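Local coordinates for putative aliphatic sulfonates-binding protein (Escherichia coli, PDB 2X26), which probably serves as the periplasmic binding protein of an ABC-type transport system that takes up aliphatic sulfonates, at residues Leu46-Leu49 with Ser53-Leu56; Asp143-Phe148 with Asp154-Trp159. One frame throughout, in Å; residues are numbered along the deposited sequence.

Interaction 1: residues Leu46-Leu49 with Ser53-Leu56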
ATOM      1  N   LEU A  46       6.731  -1.816   8.710  1.00  5.51           N
ATOM      2  CA  LEU A  46       7.063  -3.244   8.631  1.00  6.61           C
ATOM      3  C   LEU A  46       8.093  -3.631   9.699  1.00  7.46           C
ATOM      4  O   LEU A  46       8.108  -4.754  10.154  1.00  6.71           O
ATOM      5  CB  LEU A  46       7.573  -3.635   7.250  1.00  7.25           C
ATOM      6  CG  LEU A  46       6.476  -3.596   6.158  1.00  7.57           C
ATOM      7  CD1 LEU A  46       7.056  -4.029   4.799  1.00 12.56           C
ATOM      8  CD2 LEU A  46       5.162  -4.360   6.458  1.00 13.85           C
ATOM      9  N   GLU A  47       8.939  -2.677  10.057  1.00  7.92           N
ATOM     10  CA  GLU A  47       9.839  -2.825  11.195  1.00  8.26           C
ATOM     11  C   GLU A  47       9.038  -3.135  12.465  1.00  7.67           C
ATOM     12  O   GLU A  47       9.357  -4.053  13.224  1.00  6.57           O
ATOM     13  CB  GLU A  47      10.724  -1.569  11.349  1.00 10.57           C
ATOM     14  CG  GLU A  47      11.672  -1.455  10.130  1.00 17.41           C
ATOM     15  CD  GLU A  47      12.679  -0.312  10.161  1.00 28.97           C
ATOM     16  OE1 GLU A  47      12.458   0.711  10.867  1.00 36.80           O
ATOM     17  OE2 GLU A  47      13.722  -0.455   9.457  1.00 36.00           O
ATOM     18  N   ALA A  48       7.978  -2.374  12.689  1.00  6.87           N
ATOM     19  CA  ALA A  48       7.115  -2.599  13.830  1.00  6.00           C
ATOM     20  C   ALA A  48       6.421  -3.972  13.740  1.00  5.75           C
ATOM     21  O   ALA A  48       6.339  -4.699  14.730  1.00  6.28           O
ATOM     22  CB  ALA A  48       6.056  -1.438  13.933  1.00  5.55           C
ATOM     23  N   LEU A  49       5.944  -4.324  12.551  1.00  4.27           N
ATOM     24  CA  LEU A  49       5.330  -5.616  12.386  1.00  5.32           C
ATOM     25  C   LEU A  49       6.301  -6.731  12.710  1.00  5.48           C
ATOM     26  O   LEU A  49       5.920  -7.780  13.288  1.00  6.88           O
ATOM     27  CB  LEU A  49       4.814  -5.730  10.923  1.00  5.30           C
ATOM     28  CG  LEU A  49       3.692  -6.763  10.670  1.00  8.76           C
ATOM     29  CD1 LEU A  49       2.415  -6.560  11.453  1.00 11.30           C
ATOM     30  CD2 LEU A  49       3.339  -6.645   9.204  1.00  9.87           C
ATOM     31  N   SER A  53       5.191  -5.257  17.422  1.00  6.39           N
ATOM     32  CA  SER A  53       4.473  -4.229  18.189  1.00  6.79           C
ATOM     33  C   SER A  53       3.147  -3.833  17.514  1.00  6.95           C
ATOM     34  O   SER A  53       2.386  -3.066  18.094  1.00  7.48           O
ATOM     35  CB  SER A  53       5.329  -3.011  18.427  1.00  6.88           C
ATOM     36  OG  SER A  53       5.662  -2.385  17.215  1.00  8.50           O
ATOM     37  N   ILE A  54       2.931  -4.307  16.296  1.00  6.72           N
ATOM     38  CA  ILE A  54       1.591  -4.204  15.662  1.00  6.30           C
ATOM     39  C   ILE A  54       1.282  -5.578  15.023  1.00  6.54           C
ATOM     40  O   ILE A  54       2.184  -6.433  14.866  1.00  6.68           O
ATOM     41  CB  ILE A  54       1.504  -3.115  14.580  1.00  8.10           C
ATOM     42  CG1 ILE A  54       2.614  -3.342  13.569  1.00  7.13           C
ATOM     43  CG2 ILE A  54       1.557  -1.668  15.176  1.00  8.44           C
ATOM     44  CD1 ILE A  54       2.359  -2.497  12.302  1.00 12.44           C
ATOM     45  N   ASP A  55       0.023  -5.822  14.692  1.00  4.70           N
ATOM     46  CA  ASP A  55      -0.374  -7.125  14.200  1.00  6.33           C
ATOM     47  C   ASP A  55      -0.773  -7.145  12.728  1.00  6.04           C
ATOM     48  O   ASP A  55      -0.707  -8.191  12.120  1.00  7.08           O
ATOM     49  CB  ASP A  55      -1.583  -7.623  15.007  1.00  6.25           C
ATOM     50  CG  ASP A  55      -1.310  -7.626  16.462  1.00  7.79           C
ATOM     51  OD1 ASP A  55      -0.322  -8.267  16.865  1.00  9.41           O
ATOM     52  OD2 ASP A  55      -2.047  -6.986  17.236  1.00  6.94           O
ATOM     53  N   LEU A  56      -1.151  -5.998  12.167  1.00  6.37           N
ATOM     54  CA  LEU A  56      -1.670  -5.960  10.803  1.00  4.29           C
ATOM     55  C   LEU A  56      -1.262  -4.624  10.246  1.00  5.63           C
ATOM     56  O   LEU A  56      -1.390  -3.603  10.955  1.00  7.11           O
ATOM     57  CB  LEU A  56      -3.213  -6.067  10.829  1.00  5.16           C
ATOM     58  CG  LEU A  56      -3.955  -5.984   9.496  1.00  4.67           C
ATOM     59  CD1 LEU A  56      -3.595  -7.215   8.657  1.00  7.33           C
ATOM     60  CD2 LEU A  56      -5.468  -5.950   9.761  1.00  3.99           C
TER
HETATM   61  O   HOH W   1       3.337  -8.676  14.236  1.00 14.98           O
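Ile54 CG1 stands over one face of the flat Ala48-Leu49 peptide unit, 3.6 Å from Leu49 N. Leu49 returns the contact: its CD1 lies over the face of the Ile54-Asp55 peptide, 3.4 Å from Ile54 O, and also over the next one, Asp55-Leu56, 3.5 Å from Asp55 C. Three peptide planes thus meet an aliphatic carbon face-on. Ala48 O takes a hydrogen bond of 3.0 Å from Ser53 N, the donor tilted 28° from the carbonyl plane on the same side as Ile54 CG1. This is the turn of a beta-alpha-beta crossover, where helix 42-51 ends and the chain enters strand 56-59; the i+5 to i bond is of the kind that closes a Schellman motif.

Two torsions set the interlock. Leu49 carries CG opposite its backbone N (chi1 -158°), which sends CD1 across to the incoming chain. In Ile54, CG1 sits between the backbone N and the carbonyl carbon (chi1 54°), bringing it against the helix, 3.9 Å from Leu49 CD1 and 4.0 Å from Ala48 CB. Phe39 packs on both Ala48 and Ile54, while Leu74 of strand 74-80 meets Leu49. Asp55 turns the other way and forms a salt bridge with Arg6.

Helix and loop are tied a second time by water: one molecule donates to two carbonyls, reaching Leu49 O at 2.9 Å and Ile54 O at 2.6 Å.

Interaction 2: residues Asp143-Phe148 with Asp154-Trp159; sequences DARAAF and DAWAIW
Phe148 and Trp156 cross at about a right angle, and the indole reaches from the strand to the helix. Trp156 CB lies over one face of the Phe148 ring, 4.1 Å from its centroid, in a CH-pi contact, and Phe148 CD2 meets Trp156 CE3 at 3.8 Å. The edge of the phenyl ring faces the backbone carbonyl of Asp154. Further along, one face of the indole receives the helix backbone: Arg145 CA lies over the six-membered ring, 4.0 Å from its centroid, in a second CH-pi contact. From the opposite face comes Ile158 CB, so the indole is clamped between its own strand and the helix.

A chi1 of -179° swings the indole away from its own backbone N and toward the helix, bringing Trp156 NE1 to Ala144 CB, a tight 3.2 Å. Arg145 runs alongside the indole, its CB 3.6 Å from Trp156 CH2; the guanidinium stands 85° to the ring and heads off from it, and the arginine touches here through its aliphatic stem.

The two elements belong to a beta-alpha-beta crossover in which helix 141-149 packs on strand 155-159; the axes of 143-148 and 155-159 come within 8.7 Å and run nearly antiparallel. Leu90 of strand 87-92 also meets Phe148. Were the indole of Trp156 cut back to an alanine, a gap is likely to open between helix and sheet, leaving Ala144, the stem of Arg145 and Phe148 CD2 without their partner. Cohesion here is dispersive and CH-pi in kind, so it depends on close fit of shapes, with no charge pairing between the two elements.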
ATOM      1  N   ASP A 143      11.962  17.514  -1.409  1.00  9.27           N
ATOM      2  CA  ASP A 143      13.165  17.976  -2.116  1.00  8.93           C
ATOM      3  C   ASP A 143      13.005  17.924  -3.637  1.00  8.49           C
ATOM      4  O   ASP A 143      13.539  18.794  -4.369  1.00  9.28           O
ATOM      5  CB  ASP A 143      14.402  17.178  -1.686  1.00 10.70           C
ATOM      6  CG  ASP A 143      14.813  17.434  -0.230  1.00 14.16           C
ATOM      7  OD1 ASP A 143      14.529  18.530   0.313  1.00 13.90           O
ATOM      8  OD2 ASP A 143      15.427  16.514   0.373  1.00 15.57           O
ATOM      9  N   ALA A 144      12.306  16.876  -4.128  1.00  6.48           N
ATOM     10  CA  ALA A 144      12.061  16.740  -5.530  1.00  6.08           C
ATOM     11  C   ALA A 144      11.096  17.800  -6.070  1.00  5.75           C
ATOM     12  O   ALA A 144      11.299  18.298  -7.183  1.00  6.54           O
ATOM     13  CB  ALA A 144      11.547  15.315  -5.840  1.00  3.40           C
ATOM     14  N   ARG A 145      10.043  18.094  -5.305  1.00  7.12           N
ATOM     15  CA  ARG A 145       9.028  19.093  -5.664  1.00  6.79           C
ATOM     16  C   ARG A 145       9.711  20.440  -5.912  1.00  6.82           C
ATOM     17  O   ARG A 145       9.452  21.107  -6.938  1.00  6.20           O
ATOM     18  CB  ARG A 145       7.967  19.214  -4.564  1.00  7.19           C
ATOM     19  CG  ARG A 145       6.878  20.277  -4.843  1.00  9.46           C
ATOM     20  CD  ARG A 145       5.852  20.266  -3.729  1.00 14.49           C
ATOM     21  NE  ARG A 145       6.491  20.516  -2.436  1.00 17.45           N
ATOM     22  CZ  ARG A 145       6.153  19.940  -1.281  1.00 20.26           C
ATOM     23  NH1 ARG A 145       5.162  19.053  -1.209  1.00 18.78           N
ATOM     24  NH2 ARG A 145       6.817  20.269  -0.176  1.00 22.37           N
ATOM     25  N   ALA A 146      10.632  20.803  -5.020  1.00  6.52           N
ATOM     26  CA  ALA A 146      11.368  22.062  -5.158  1.00  7.16           C
ATOM     27  C   ALA A 146      12.231  22.088  -6.407  1.00  8.25           C
ATOM     28  O   ALA A 146      12.210  23.063  -7.160  1.00  8.24           O
ATOM     29  CB  ALA A 146      12.213  22.342  -3.917  1.00  6.97           C
ATOM     30  N   ALA A 147      13.004  21.019  -6.623  1.00  7.89           N
ATOM     31  CA  ALA A 147      13.897  20.950  -7.746  1.00  7.58           C
ATOM     32  C   ALA A 147      13.148  21.076  -9.069  1.00  7.76           C
ATOM     33  O   ALA A 147      13.610  21.767  -9.986  1.00  7.06           O
ATOM     34  CB  ALA A 147      14.694  19.657  -7.691  1.00  7.74           C
ATOM     35  N   PHE A 148      11.998  20.408  -9.152  1.00  8.07           N
ATOM     36  CA  PHE A 148      11.141  20.414 -10.337  1.00  8.14           C
ATOM     37  C   PHE A 148      10.591  21.835 -10.575  1.00  8.79           C
ATOM     38  O   PHE A 148      10.655  22.339 -11.705  1.00  8.37           O
ATOM     39  CB  PHE A 148      10.053  19.371 -10.130  1.00  8.23           C
ATOM     40  CG  PHE A 148       9.133  19.156 -11.308  1.00  7.67           C
ATOM     41  CD1 PHE A 148       9.623  18.897 -12.606  1.00 10.03           C
ATOM     42  CD2 PHE A 148       7.763  19.154 -11.100  1.00  8.29           C
ATOM     43  CE1 PHE A 148       8.747  18.690 -13.686  1.00 10.81           C
ATOM     44  CE2 PHE A 148       6.878  18.940 -12.167  1.00 12.70           C
ATOM     45  CZ  PHE A 148       7.361  18.696 -13.458  1.00 11.32           C
ATOM     46  N   ASP A 154      14.074  17.750 -15.210  1.00  6.43           N
ATOM     47  CA  ASP A 154      13.082  17.888 -16.272  1.00  8.59           C
ATOM     48  C   ASP A 154      11.813  17.110 -16.064  1.00  7.57           C
ATOM     49  O   ASP A 154      10.815  17.372 -16.723  1.00 10.07           O
ATOM     50  CB  ASP A 154      13.708  17.583 -17.623  1.00  8.05           C
ATOM     51  CG  ASP A 154      14.873  18.520 -17.885  1.00 13.21           C
ATOM     52  OD1 ASP A 154      14.664  19.751 -17.687  1.00 12.50           O
ATOM     53  OD2 ASP A 154      15.973  18.016 -18.140  1.00 13.71           O
ATOM     54  N   ALA A 155      11.858  16.135 -15.167  1.00  6.71           N
ATOM     55  CA  ALA A 155      10.711  15.288 -14.916  1.00  5.03           C
ATOM     56  C   ALA A 155      10.754  14.815 -13.466  1.00  4.69           C
ATOM     57  O   ALA A 155      11.841  14.740 -12.877  1.00  5.15           O
ATOM     58  CB  ALA A 155      10.707  14.077 -15.862  1.00  5.54           C
ATOM     59  N   TRP A 156       9.583  14.493 -12.913  1.00  3.14           N
ATOM     60  CA  TRP A 156       9.433  14.076 -11.522  1.00  3.81           C
ATOM     61  C   TRP A 156       8.513  12.852 -11.510  1.00  3.34           C
ATOM     62  O   TRP A 156       7.344  12.899 -11.948  1.00  5.57           O
ATOM     63  CB  TRP A 156       8.860  15.211 -10.659  1.00  3.42           C
ATOM     64  CG  TRP A 156       8.670  14.903  -9.188  1.00  5.11           C
ATOM     65  CD1 TRP A 156       9.349  13.998  -8.449  1.00  6.42           C
ATOM     66  CD2 TRP A 156       7.795  15.577  -8.284  1.00  5.94           C
ATOM     67  NE1 TRP A 156       8.920  14.024  -7.139  1.00  3.83           N
ATOM     68  CE2 TRP A 156       7.969  14.996  -7.018  1.00  4.38           C
ATOM     69  CE3 TRP A 156       6.839  16.592  -8.440  1.00  6.15           C
ATOM     70  CZ2 TRP A 156       7.238  15.391  -5.901  1.00  4.50           C
ATOM     71  CZ3 TRP A 156       6.115  16.998  -7.313  1.00  6.11           C
ATOM     72  CH2 TRP A 156       6.321  16.396  -6.075  1.00  7.95           C
ATOM     73  N   ALA A 157       9.054  11.741 -11.052  1.00  3.37           N
ATOM     74  CA  ALA A 157       8.234  10.530 -10.943  1.00  3.14           C
ATOM     75  C   ALA A 157       7.772  10.466  -9.502  1.00  4.14           C
ATOM     76  O   ALA A 157       8.595  10.503  -8.575  1.00  4.50           O
ATOM     77  CB  ALA A 157       9.051   9.300 -11.333  1.00  3.96           C
ATOM     78  N   ILE A 158       6.452  10.457  -9.312  1.00  3.27           N
ATOM     79  CA  ILE A 158       5.844  10.621  -7.981  1.00  4.07           C
ATOM     80  C   ILE A 158       4.447  10.021  -7.894  1.00  3.37           C
ATOM     81  O   ILE A 158       3.797   9.759  -8.915  1.00  3.77           O
ATOM     82  CB  ILE A 158       5.817  12.171  -7.601  1.00  3.34           C
ATOM     83  CG1 ILE A 158       5.497  12.401  -6.100  1.00  3.37           C
ATOM     84  CG2 ILE A 158       4.908  12.938  -8.536  1.00  7.93           C
ATOM     85  CD1 ILE A 158       6.524  11.788  -5.140  1.00  3.59           C
ATOM     86  N   TRP A 159       4.006   9.749  -6.655  1.00  2.41           N
ATOM     87  CA  TRP A 159       2.698   9.189  -6.372  1.00  2.36           C
ATOM     88  C   TRP A 159       1.706  10.244  -5.848  1.00  3.26           C
ATOM     89  O   TRP A 159       2.080  11.380  -5.529  1.00  2.19           O
ATOM     90  CB  TRP A 159       2.827   8.044  -5.363  1.00  3.43           C
ATOM     91  CG  TRP A 159       3.542   8.416  -4.092  1.00  2.30           C
ATOM     92  CD1 TRP A 159       2.990   8.843  -2.938  1.00  4.03           C
ATOM     93  CD2 TRP A 159       4.977   8.355  -3.862  1.00  2.72           C
ATOM     94  NE1 TRP A 159       3.978   9.066  -1.978  1.00  3.34           N
ATOM     95  CE2 TRP A 159       5.203   8.754  -2.525  1.00  4.23           C
ATOM     96  CE3 TRP A 159       6.074   7.946  -4.650  1.00  4.72           C
ATOM     97  CZ2 TRP A 159       6.503   8.800  -1.948  1.00  3.63           C
ATOM     98  CZ3 TRP A 159       7.365   7.973  -4.063  1.00  6.52           C
ATOM     99  CH2 TRP A 159       7.562   8.419  -2.754  1.00  5.42           C
TER

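Interaction 1 comes first along the chain and closes before interaction 2 opens; their centres lie 31 Å apart, the nearest atoms about 15 Å, and they do not touch. Each belongs to a different five-stranded mixed sheet, but at matching places: helix 42-51 leads into strand 56-59 in one, helix 141-149 into strand 155-159 in the other, and both strands are the middle one of their sheet. The two sheets thus repeat one topology, as expected for the two lobes of a type II periplasmic binding protein. In such proteins the ligand is held between the lobes, so the two contacts probably lie in the separate lobes on either side of the cleft.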